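Local coordinates for ABC transporter substrate-binding protein (Rhizobium radiobacter, PDB 6TFS) that probably serves as the solute-binding component of an ABC transporter, and here holds a glutamate-sugar conjugate of the opine type between its lobes, at residues R29-Y34 with I199-L204; M8-E13 with V221-Q226. All blocks are in the same frame, centred on the assembly; numbering follows the deposited sequence.

Contact 1: R29-Y34 with I199-L204. With N7T ((2~{S})-2-[[(3~{S},4~{R},5~{R})-3,4,5,6-tetrakis(oxidanyl)-2-oxidanylidene-hexyl]amino]pentanedioic acid), chain C.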
loop_
_atom_site.group_PDB
_atom_site.type_symbol
_atom_site.label_atom_id
_atom_site.label_comp_id
_atom_site.label_asym_id
_atom_site.label_seq_id
_atom_site.Cartn_x
_atom_site.Cartn_y
_atom_site.Cartn_z
ATOM N N ARG A 29 -2.019 -4.452 -6.511
ATOM C CA ARG A 29 -0.583 -4.293 -6.217
ATOM C C ARG A 29 0.141 -5.632 -6.202
ATOM O O ARG A 29 1.279 -5.708 -6.656
ATOM C CB ARG A 29 -0.359 -3.569 -4.881
ATOM C CG ARG A 29 -0.795 -2.102 -4.877
ATOM C CD ARG A 29 -0.420 -1.551 -3.531
ATOM N NE ARG A 29 -0.893 -0.190 -3.295
ATOM C CZ ARG A 29 -0.214 0.912 -3.594
ATOM N NH1 ARG A 29 0.963 0.832 -4.199
ATOM N NH2 ARG A 29 -0.709 2.104 -3.287
ATOM N N THR A 30 -0.518 -6.684 -5.678
ATOM C CA THR A 30 0.021 -8.038 -5.634
ATOM C C THR A 30 0.226 -8.570 -7.063
ATOM O O THR A 30 1.325 -9.029 -7.384
ATOM C CB THR A 30 -0.883 -8.960 -4.806
ATOM O OG1 THR A 30 -1.053 -8.417 -3.497
ATOM C CG2 THR A 30 -0.344 -10.376 -4.715
ATOM N N LEU A 31 -0.825 -8.492 -7.917
ATOM C CA LEU A 31 -0.746 -8.940 -9.307
ATOM C C LEU A 31 0.335 -8.179 -10.077
ATOM O O LEU A 31 1.118 -8.791 -10.791
ATOM C CB LEU A 31 -2.112 -8.827 -10.011
ATOM C CG LEU A 31 -3.155 -9.877 -9.631
ATOM C CD1 LEU A 31 -4.574 -9.382 -9.923
ATOM C CD2 LEU A 31 -2.889 -11.206 -10.333
ATOM N N VAL A 32 0.410 -6.860 -9.873
ATOM C CA VAL A 32 1.388 -5.975 -10.507
ATOM C C VAL A 32 2.860 -6.369 -10.115
ATOM O O VAL A 32 3.738 -6.386 -10.985
ATOM C CB VAL A 32 0.990 -4.502 -10.201
ATOM C CG1 VAL A 32 2.189 -3.584 -10.087
ATOM C CG2 VAL A 32 -0.019 -3.987 -11.231
ATOM N N SER A 33 3.087 -6.783 -8.843
ATOM C CA SER A 33 4.405 -7.246 -8.376
ATOM C C SER A 33 4.846 -8.578 -9.058
ATOM O O SER A 33 6.037 -8.893 -9.064
ATOM C CB SER A 33 4.437 -7.367 -6.852
ATOM O OG SER A 33 3.816 -8.553 -6.377
ATOM N N TYR A 34 3.890 -9.336 -9.645
ATOM C CA TYR A 34 4.173 -10.600 -10.339
ATOM C C TYR A 34 4.505 -10.386 -11.818
ATOM O O TYR A 34 5.222 -11.197 -12.408
ATOM C CB TYR A 34 2.970 -11.583 -10.245
ATOM C CG TYR A 34 2.528 -11.993 -8.852
ATOM C CD1 TYR A 34 3.293 -11.669 -7.728
ATOM C CD2 TYR A 34 1.384 -12.765 -8.661
ATOM C CE1 TYR A 34 2.871 -12.013 -6.446
ATOM C CE2 TYR A 34 0.982 -13.163 -7.385
ATOM C CZ TYR A 34 1.729 -12.783 -6.281
ATOM O OH TYR A 34 1.358 -13.175 -5.023
ATOM N N ILE A 199 -0.385 -19.607 -12.679
ATOM C CA ILE A 199 -0.955 -19.085 -11.438
ATOM C C ILE A 199 -2.442 -18.830 -11.705
ATOM O O ILE A 199 -2.794 -18.115 -12.647
ATOM C CB ILE A 199 -0.266 -17.803 -10.862
ATOM C CG1 ILE A 199 1.264 -17.985 -10.673
ATOM C CG2 ILE A 199 -0.974 -17.335 -9.534
ATOM C CD1 ILE A 199 2.071 -16.647 -10.527
ATOM N N SER A 200 -3.299 -19.434 -10.880
ATOM C CA SER A 200 -4.732 -19.201 -10.870
ATOM C C SER A 200 -4.982 -18.352 -9.613
ATOM O O SER A 200 -4.976 -18.866 -8.497
ATOM C CB SER A 200 -5.516 -20.512 -10.849
ATOM O OG SER A 200 -6.905 -20.221 -10.875
ATOM N N TYR A 201 -5.073 -17.031 -9.812
ATOM C CA TYR A 201 -5.258 -16.008 -8.779
ATOM C C TYR A 201 -6.773 -15.728 -8.667
ATOM O O TYR A 201 -7.354 -15.045 -9.511
ATOM C CB TYR A 201 -4.449 -14.756 -9.177
ATOM C CG TYR A 201 -4.411 -13.652 -8.142
ATOM C CD1 TYR A 201 -5.405 -12.675 -8.097
ATOM C CD2 TYR A 201 -3.326 -13.521 -7.275
ATOM C CE1 TYR A 201 -5.332 -11.609 -7.203
ATOM C CE2 TYR A 201 -3.244 -12.464 -6.376
ATOM C CZ TYR A 201 -4.241 -11.501 -6.352
ATOM O OH TYR A 201 -4.161 -10.470 -5.457
ATOM N N ARG A 202 -7.397 -16.280 -7.622
ATOM C CA ARG A 202 -8.839 -16.293 -7.398
ATOM C C ARG A 202 -9.366 -15.292 -6.385
ATOM O O ARG A 202 -8.817 -15.125 -5.285
ATOM C CB ARG A 202 -9.289 -17.709 -7.016
ATOM C CG ARG A 202 -8.874 -18.724 -8.071
ATOM C CD ARG A 202 -9.146 -20.128 -7.640
ATOM N NE ARG A 202 -8.588 -21.090 -8.583
ATOM C CZ ARG A 202 -8.870 -22.385 -8.582
ATOM N NH1 ARG A 202 -9.714 -22.887 -7.686
ATOM N NH2 ARG A 202 -8.317 -23.190 -9.477
ATOM N N PHE A 203 -10.470 -14.650 -6.782
ATOM C CA PHE A 203 -11.192 -13.643 -6.001
ATOM C C PHE A 203 -12.178 -14.346 -5.087
ATOM O O PHE A 203 -13.219 -14.819 -5.538
ATOM C CB PHE A 203 -11.878 -12.612 -6.936
ATOM C CG PHE A 203 -10.881 -11.904 -7.824
ATOM C CD1 PHE A 203 -9.843 -11.150 -7.271
ATOM C CD2 PHE A 203 -10.966 -12.002 -9.214
ATOM C CE1 PHE A 203 -8.884 -10.535 -8.088
ATOM C CE2 PHE A 203 -10.011 -11.379 -10.033
ATOM C CZ PHE A 203 -8.972 -10.659 -9.460
ATOM N N LEU A 204 -11.807 -14.466 -3.805
ATOM C CA LEU A 204 -12.581 -15.159 -2.781
ATOM C C LEU A 204 -12.681 -14.274 -1.532
ATOM O O LEU A 204 -12.064 -14.557 -0.492
ATOM C CB LEU A 204 -11.959 -16.542 -2.485
ATOM C CG LEU A 204 -12.049 -17.596 -3.604
ATOM C CD1 LEU A 204 -11.133 -18.776 -3.317
ATOM C CD2 LEU A 204 -13.507 -18.082 -3.819
HETATM O OAN N7T C . -8.099 -4.829 9.441
HETATM C CAM N7T C . -7.869 -3.837 8.474
HETATM C CAL N7T C . -7.116 -4.478 7.326
HETATM O OAT N7T C . -7.971 -5.343 6.607
HETATM C CAK N7T C . -6.487 -3.419 6.407
HETATM O OAS N7T C . -5.435 -2.747 7.077
HETATM C CAJ N7T C . -5.957 -4.020 5.111
HETATM O OAR N7T C . -4.950 -4.965 5.327
HETATM C CAI N7T C . -5.294 -3.021 4.176
HETATM O OAQ N7T C . -4.544 -2.115 4.581
HETATM C CAH N7T C . -5.520 -3.260 2.671
HETATM N N N7T C . -4.539 -2.567 1.858
HETATM C CA N7T C . -5.058 -1.311 1.345
HETATM C C N7T C . -6.323 -1.467 0.533
HETATM O O N7T C . -6.428 -2.356 -0.326
HETATM C CB N7T C . -3.956 -0.622 0.552
HETATM C CG N7T C . -4.325 0.841 0.172
HETATM C CD N7T C . -3.215 1.639 -0.447
HETATM O OE1 N7T C . -3.430 2.841 -0.714
HETATM O OE2 N7T C . -2.086 1.147 -0.697
HETATM O OXT N7T C . -7.275 -0.677 0.738
HETATM O O HOH W 1 -3.305 -10.099 -2.865
#
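Helix 29-34 packs on a face of the mixed sheet in this periplasmic-binding-protein fold, its axis 11.5 Å from strand 199-203 and nearly antiparallel to it (170°), with L31 above Y201. The Y201 side chain bridges the gap: with CG anti to the backbone N (chi1 -174°) its ring stands up toward the helix. L31 rests on one face of that ring; its CD2 lies 3.7 Å from the ring centroid and 14° off the normal, a CH-pi contact, while CD1 reaches Y201 CE1 at 3.6 Å. T30 CG2 comes in at the ring's edge instead, 3.9 Å from Y201 CE2. Water 1 donates to T30 OG1 at 2.9 Å and bonds Y201 OH at 2.8 Å; Y201 OH also bonds S27 OG, and T30 OG1 bonds T26 O. A leucine in place of Y201 would probably leave water 1 and S27 without their hydroxyl partner and L31 without its ring face. Y34 CD2 packs more loosely, 4.4 Å from I199 CD1. R29 NE and NH2 make only weak bonds to N7T OE2; T24 O and S143 OG also take bonds from this guanidinium. Strands 5-10 and 180-185 flank strand 199-203, sending M8 against Y34 and V181 and L183 against L31.

Contact 2: M8-E13 with V221-Q226; sequences MGVASE and VEQGNQ. With N7T ((2~{S})-2-[[(3~{S},4~{R},5~{R})-3,4,5,6-tetrakis(oxidanyl)-2-oxidanylidene-hexyl]amino]pentanedioic acid), chain C; SO4 (sulfate ion), chain H.
M8 and G9 pair in parallel with V221 and E222, joining neighbouring strands of the mixed sheet in this periplasmic-binding-protein fold; the short strand axes run 4.7 Å apart and are almost exactly parallel. The backbone bonds come first. G9 uses both its polar groups on this neighbour: its N donates to V221 O at 2.9 Å, and its O accepts from Q223 N at 3.0 Å. The same two carbonyls also receive CA-H...O contacts, V221 O from M8 CA and G9 O from E222 CA, so each is approached by an N-H and a C-H.

The apolar pair M8 and V221 lies on one face of the sheet. V221 CG1 and M8 CG are both anti to their backbone N, which brings the two side chains alongside each other, pointing the same way, with selenomethionine M8 CG touching V221 CG1 at 3.7 Å. W464 of strand 454-467 also packs on M8.

Past Q223, the 221-226 segment leads to the ligand cleft, where Q226 OE1 lies 2.9 Å from the terminal hydroxyl OAN of N7T.

Beyond the paired residues, a side chain takes over from the main chain. Q223 reaches on past V10 to A11, the centre of an inverse gamma turn. Its extended chain, with CG anti to the backbone N (chi1 -173°), lays the amide against A11 CB, 3.5 Å from Q223 OE1. A11 N donates to Q223 OE1 over 2.9 Å, nearly straight at 165° but from 49° above the carbonyl plane.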
loop_
_atom_site.group_PDB
_atom_site.type_symbol
_atom_site.label_atom_id
_atom_site.label_comp_id
_atom_site.label_asym_id
_atom_site.label_seq_id
_atom_site.Cartn_x
_atom_site.Cartn_y
_atom_site.Cartn_z
HETATM N N MSE A 8 -4.232 -19.681 -5.837
HETATM C CA MSE A 8 -4.160 -18.674 -4.794
HETATM C C MSE A 8 -5.523 -17.979 -4.618
HETATM O O MSE A 8 -6.130 -17.594 -5.614
HETATM C CB MSE A 8 -3.116 -17.675 -5.270
HETATM C CG MSE A 8 -2.527 -16.868 -4.206
HETATM SE SE MSE A 8 -1.122 -15.768 -5.008
HETATM C CE MSE A 8 -1.308 -14.401 -3.768
ATOM N N GLY A 9 -5.962 -17.816 -3.371
ATOM C CA GLY A 9 -7.228 -17.171 -3.014
ATOM C C GLY A 9 -7.003 -15.918 -2.198
ATOM O O GLY A 9 -6.329 -15.966 -1.164
ATOM N N VAL A 10 -7.554 -14.780 -2.668
ATOM C CA VAL A 10 -7.341 -13.474 -2.029
ATOM C C VAL A 10 -8.650 -12.812 -1.544
ATOM O O VAL A 10 -9.721 -13.100 -2.080
ATOM C CB VAL A 10 -6.515 -12.503 -2.944
ATOM C CG1 VAL A 10 -5.157 -13.104 -3.313
ATOM C CG2 VAL A 10 -7.298 -12.089 -4.200
ATOM N N ALA A 11 -8.540 -11.891 -0.565
ATOM C CA ALA A 11 -9.688 -11.127 -0.050
ATOM C C ALA A 11 -9.935 -9.941 -1.007
ATOM O O ALA A 11 -9.541 -8.812 -0.739
ATOM C CB ALA A 11 -9.421 -10.648 1.386
ATOM N N SER A 12 -10.543 -10.234 -2.165
ATOM C CA SER A 12 -10.849 -9.261 -3.205
ATOM C C SER A 12 -11.990 -9.766 -4.075
ATOM O O SER A 12 -12.186 -10.977 -4.201
ATOM C CB SER A 12 -9.610 -9.003 -4.062
ATOM O OG SER A 12 -9.832 -8.039 -5.078
ATOM N N GLU A 13 -12.753 -8.836 -4.664
ATOM C CA GLU A 13 -13.861 -9.166 -5.561
ATOM C C GLU A 13 -13.433 -9.233 -7.014
ATOM O O GLU A 13 -14.062 -9.953 -7.793
ATOM C CB GLU A 13 -15.036 -8.165 -5.411
ATOM C CG GLU A 13 -15.793 -8.260 -4.089
ATOM C CD GLU A 13 -16.593 -9.522 -3.808
ATOM O OE1 GLU A 13 -16.687 -10.403 -4.693
ATOM O OE2 GLU A 13 -17.134 -9.625 -2.686
ATOM N N VAL A 221 -2.430 -21.427 -1.595
ATOM C CA VAL A 221 -2.182 -20.190 -0.861
ATOM C C VAL A 221 -3.517 -19.485 -0.595
ATOM O O VAL A 221 -4.376 -19.420 -1.480
ATOM C CB VAL A 221 -1.191 -19.248 -1.617
ATOM C CG1 VAL A 221 -1.059 -17.890 -0.927
ATOM C CG2 VAL A 221 0.181 -19.895 -1.808
ATOM N N GLU A 222 -3.677 -18.951 0.623
ATOM C CA GLU A 222 -4.849 -18.159 0.964
ATOM C C GLU A 222 -4.494 -16.939 1.799
ATOM O O GLU A 222 -3.587 -16.985 2.633
ATOM C CB GLU A 222 -5.983 -18.986 1.610
ATOM C CG GLU A 222 -5.840 -19.270 3.097
ATOM C CD GLU A 222 -7.144 -19.432 3.853
ATOM O OE1 GLU A 222 -7.167 -20.237 4.813
ATOM O OE2 GLU A 222 -8.139 -18.759 3.498
ATOM N N GLN A 223 -5.234 -15.848 1.583
ATOM C CA GLN A 223 -5.093 -14.667 2.411
ATOM C C GLN A 223 -5.830 -14.975 3.719
ATOM O O GLN A 223 -6.901 -15.578 3.691
ATOM C CB GLN A 223 -5.702 -13.430 1.718
ATOM C CG GLN A 223 -5.423 -12.124 2.483
ATOM C CD GLN A 223 -5.743 -10.880 1.693
ATOM O OE1 GLN A 223 -6.065 -10.914 0.508
ATOM N NE2 GLN A 223 -5.639 -9.742 2.332
ATOM N N GLY A 224 -5.230 -14.589 4.839
ATOM C CA GLY A 224 -5.842 -14.713 6.149
ATOM C C GLY A 224 -6.524 -13.431 6.557
ATOM O O GLY A 224 -6.854 -12.596 5.713
ATOM N N ASN A 225 -6.695 -13.246 7.858
ATOM C CA ASN A 225 -7.283 -12.026 8.406
ATOM C C ASN A 225 -6.410 -11.513 9.576
ATOM O O ASN A 225 -5.306 -12.010 9.746
ATOM C CB ASN A 225 -8.753 -12.273 8.794
ATOM C CG ASN A 225 -8.975 -13.261 9.911
ATOM O OD1 ASN A 225 -8.111 -13.523 10.750
ATOM N ND2 ASN A 225 -10.165 -13.803 9.966
ATOM N N GLN A 226 -6.905 -10.572 10.398
ATOM C CA GLN A 226 -6.115 -10.006 11.514
ATOM C C GLN A 226 -6.404 -10.657 12.871
ATOM O O GLN A 226 -5.880 -10.201 13.884
ATOM C CB GLN A 226 -6.291 -8.469 11.592
ATOM C CG GLN A 226 -5.770 -7.716 10.367
ATOM C CD GLN A 226 -6.660 -7.855 9.139
ATOM O OE1 GLN A 226 -7.885 -7.706 9.202
ATOM N NE2 GLN A 226 -6.059 -8.182 8.008
HETATM O OAN N7T C . -8.099 -4.829 9.441
HETATM C CAM N7T C . -7.869 -3.837 8.474
HETATM C CAL N7T C . -7.116 -4.478 7.326
HETATM O OAT N7T C . -7.971 -5.343 6.607
HETATM C CAK N7T C . -6.487 -3.419 6.407
HETATM O OAS N7T C . -5.435 -2.747 7.077
HETATM C CAJ N7T C . -5.957 -4.020 5.111
HETATM O OAR N7T C . -4.950 -4.965 5.327
HETATM C CAI N7T C . -5.294 -3.021 4.176
HETATM O OAQ N7T C . -4.544 -2.115 4.581
HETATM C CAH N7T C . -5.520 -3.260 2.671
HETATM N N N7T C . -4.539 -2.567 1.858
HETATM C CA N7T C . -5.058 -1.311 1.345
HETATM C C N7T C . -6.323 -1.467 0.533
HETATM O O N7T C . -6.428 -2.356 -0.326
HETATM C CB N7T C . -3.956 -0.622 0.552
HETATM C CG N7T C . -4.325 0.841 0.172
HETATM C CD N7T C . -3.215 1.639 -0.447
HETATM O OE1 N7T C . -3.430 2.841 -0.714
HETATM O OE2 N7T C . -2.086 1.147 -0.697
HETATM O OXT N7T C . -7.275 -0.677 0.738
HETATM S S SO4 H . -11.652 -16.354 12.221
HETATM O O1 SO4 H . -11.500 -16.708 10.808
HETATM O O2 SO4 H . -12.345 -17.438 12.924
HETATM O O3 SO4 H . -10.341 -16.156 12.826
HETATM O O4 SO4 H . -12.421 -15.109 12.327
#

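Contacts 1 and 2 share one sheet, their centres about 10 Å apart. Strand 5-10 joins them: M8 N and O bond S200 O and R202 N on the strand of contact 1, while G9 bonds the strand of contact 2. The touching residues of contact 1 are all buried, and its chemistry is helix-on-sheet packing of aromatic and aliphatic groups with one bridging water. Contact 2 is mostly buried too, but A11 and Q223 are partly exposed, and strand-to-strand main-chain bonds dominate it. In sequence, contact 1 is nested within the loop that contact 2 closes. Both reach N7T, R29, weakly, at the side-chain carboxylate of the glutamate part and Q226 at the sugar-derived end.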